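Local coordinates for putative cell adhesion protein (Parabacteroides distasonis, PDB 3LIU) that is a putative fimbrillin of the FimA/Mfa1 family and probably serves as a building block of pili used in cell adhesion, at residues A[111-116]-A[223-228]. Sequence-based numbering, arbitrary orientation.
Sequences ETTINL and IEKDFF
Lys225 reaches out of the 223-228 loop to grip Glu111 by both its backbone and its side chain. The ammonium NZ gives a hydrogen bond of 2.7 Å to the carbonyl O of Glu111. It approaches with a C=O...N angle of 136° and is tilted 22° from the carbonyl plane. The same nitrogen lies 3.0 Å from OE1 of Glu111; this salt bridge is weak as a hydrogen bond. The Glu111 chain bends at chi2 (-75°), which folds its carboxylate back so that OE1 and the residue's own carbonyl O both face the lysine. Thr113 adds a lighter touch one carbon short of the charged tip, its OG1 3.4 Å from CE of Lys225. Lys225 itself bends once, at chi2, and then runs out nearly extended to NZ. A third oxygen, OG of Ser213 at the end of strand 193-213, also hydrogen-bonds NZ, so one ammonium ties together three parts of the chain. A methionine in place of Lys225 would probably leave the carboxylate of Glu111 without this counter-charge and its carbonyl O without this donor. Further out, the lysine's backbone is anchored by Lys209, which bonds its carbonyl O and pairs with Glu224, while Ile223 forms a backbone hydrogen bond with Ser213. In segment 111-116, Thr112 OG1 bonds carbonyls of helix 106-110, and Ile114 pairs through its backbone with Ser212. The contact thus pins a long connecting loop to the turn between helix 106-110 and strand 113-115, where that short strand joins strand 193-213 in antiparallel pairing, within the largely beta-stranded architecture of a FimA-type fimbrillin.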
loop_
_atom_site.group_PDB
_atom_site.type_symbol
_atom_site.label_atom_id
_atom_site.label_comp_id
_atom_site.label_asym_id
_atom_site.label_seq_id
_atom_site.Cartn_x
_atom_site.Cartn_y
_atom_site.Cartn_z
ATOM N N GLU A 111 -8.285 10.472 -9.339
ATOM C CA GLU A 111 -6.882 10.539 -9.816
ATOM C C GLU A 111 -5.972 11.414 -8.966
ATOM O O GLU A 111 -4.773 11.455 -9.240
ATOM C CB GLU A 111 -6.819 11.016 -11.276
ATOM C CG GLU A 111 -7.319 9.974 -12.284
ATOM C CD GLU A 111 -6.284 8.840 -12.481
ATOM O OE1 GLU A 111 -5.045 9.041 -12.327
ATOM O OE2 GLU A 111 -6.715 7.720 -12.762
ATOM N N THR A 112 -6.508 12.123 -7.975
ATOM C CA THR A 112 -5.695 12.900 -7.074
ATOM C C THR A 112 -4.518 12.091 -6.500
ATOM O O THR A 112 -4.685 10.966 -6.068
ATOM C CB THR A 112 -6.524 13.485 -5.912
ATOM O OG1 THR A 112 -7.539 14.314 -6.449
ATOM C CG2 THR A 112 -5.664 14.329 -5.014
ATOM N N THR A 113 -3.318 12.663 -6.553
ATOM C CA THR A 113 -2.119 11.937 -6.156
ATOM C C THR A 113 -1.943 12.002 -4.638
ATOM O O THR A 113 -1.928 13.088 -4.074
ATOM C CB THR A 113 -0.877 12.481 -6.848
ATOM O OG1 THR A 113 -1.021 12.276 -8.264
ATOM C CG2 THR A 113 0.384 11.723 -6.342
ATOM N N ILE A 114 -1.793 10.853 -3.979
ATOM C CA ILE A 114 -1.454 10.853 -2.530
ATOM C C ILE A 114 0.040 10.471 -2.377
ATOM O O ILE A 114 0.628 9.876 -3.302
ATOM C CB ILE A 114 -2.414 9.925 -1.680
ATOM C CG1 ILE A 114 -2.437 8.504 -2.248
ATOM C CG2 ILE A 114 -3.802 10.633 -1.518
ATOM C CD1 ILE A 114 -3.362 7.399 -1.487
ATOM N N ASN A 115 0.638 10.820 -1.232
ATOM C CA ASN A 115 2.079 10.687 -0.992
ATOM C C ASN A 115 2.362 9.765 0.184
ATOM O O ASN A 115 1.755 9.881 1.252
ATOM C CB ASN A 115 2.698 12.048 -0.744
ATOM C CG ASN A 115 2.420 13.003 -1.866
ATOM O OD1 ASN A 115 2.977 12.863 -2.974
ATOM N ND2 ASN A 115 1.527 13.962 -1.615
ATOM N N LEU A 116 3.258 8.824 -0.046
ATOM C CA LEU A 116 3.486 7.693 0.876
ATOM C C LEU A 116 3.970 8.153 2.228
ATOM O O LEU A 116 3.576 7.595 3.229
ATOM C CB LEU A 116 4.462 6.665 0.268
ATOM C CG LEU A 116 4.656 5.384 1.095
ATOM C CD1 LEU A 116 3.296 4.652 1.351
ATOM C CD2 LEU A 116 5.645 4.381 0.390
ATOM N N ILE A 223 -5.184 1.509 -8.332
ATOM C CA ILE A 223 -4.946 2.913 -8.079
ATOM C C ILE A 223 -3.471 3.249 -8.329
ATOM O O ILE A 223 -2.992 4.324 -7.981
ATOM C CB ILE A 223 -5.314 3.313 -6.617
ATOM C CG1 ILE A 223 -4.644 2.378 -5.621
ATOM C CG2 ILE A 223 -6.863 3.380 -6.458
ATOM C CD1 ILE A 223 -4.871 2.704 -4.115
ATOM N N GLU A 224 -2.741 2.291 -8.880
ATOM C CA GLU A 224 -1.324 2.445 -9.190
ATOM C C GLU A 224 -1.100 3.570 -10.170
ATOM O O GLU A 224 -1.839 3.707 -11.158
ATOM C CB GLU A 224 -0.780 1.150 -9.839
ATOM C CG GLU A 224 0.746 1.192 -10.165
ATOM C CD GLU A 224 1.276 -0.135 -10.707
ATOM O OE1 GLU A 224 0.468 -1.048 -10.925
ATOM O OE2 GLU A 224 2.509 -0.279 -10.878
ATOM N N LYS A 225 -0.047 4.342 -9.936
ATOM C CA LYS A 225 0.394 5.364 -10.890
ATOM C C LYS A 225 1.443 4.782 -11.825
ATOM O O LYS A 225 2.421 4.178 -11.372
ATOM C CB LYS A 225 1.038 6.533 -10.168
ATOM C CG LYS A 225 0.106 7.468 -9.398
ATOM C CD LYS A 225 -1.066 7.986 -10.245
ATOM C CE LYS A 225 -1.668 9.252 -9.611
ATOM N NZ LYS A 225 -2.918 9.709 -10.270
ATOM N N ASP A 226 1.234 4.964 -13.133
ATOM C CA ASP A 226 2.265 4.671 -14.104
ATOM C C ASP A 226 3.430 5.612 -13.881
ATOM O O ASP A 226 3.235 6.770 -13.515
ATOM C CB ASP A 226 1.756 4.881 -15.523
ATOM C CG ASP A 226 0.782 3.854 -15.950
ATOM O OD1 ASP A 226 0.570 2.855 -15.257
ATOM O OD2 ASP A 226 0.233 4.034 -17.022
ATOM N N PHE A 227 4.635 5.118 -14.113
ATOM C CA PHE A 227 5.871 5.926 -13.998
ATOM C C PHE A 227 6.497 6.098 -15.367
ATOM O O PHE A 227 6.247 5.312 -16.276
ATOM C CB PHE A 227 6.867 5.260 -13.045
ATOM C CG PHE A 227 6.678 5.590 -11.581
ATOM C CD1 PHE A 227 5.393 5.710 -11.003
ATOM C CD2 PHE A 227 7.787 5.674 -10.756
ATOM C CE1 PHE A 227 5.242 5.926 -9.629
ATOM C CE2 PHE A 227 7.658 5.897 -9.367
ATOM C CZ PHE A 227 6.411 6.021 -8.796
ATOM N N PHE A 228 7.320 7.133 -15.512
ATOM C CA PHE A 228 7.956 7.449 -16.784
ATOM C C PHE A 228 6.922 7.667 -17.917
ATOM O O PHE A 228 5.851 8.230 -17.652
ATOM C CB PHE A 228 9.035 6.403 -17.093
ATOM C CG PHE A 228 10.119 6.377 -16.058
ATOM C CD1 PHE A 228 11.005 7.447 -15.948
ATOM C CD2 PHE A 228 10.200 5.361 -15.144
ATOM C CE1 PHE A 228 11.973 7.473 -14.949
ATOM C CE2 PHE A 228 11.192 5.369 -14.154
ATOM C CZ PHE A 228 12.070 6.412 -14.061
#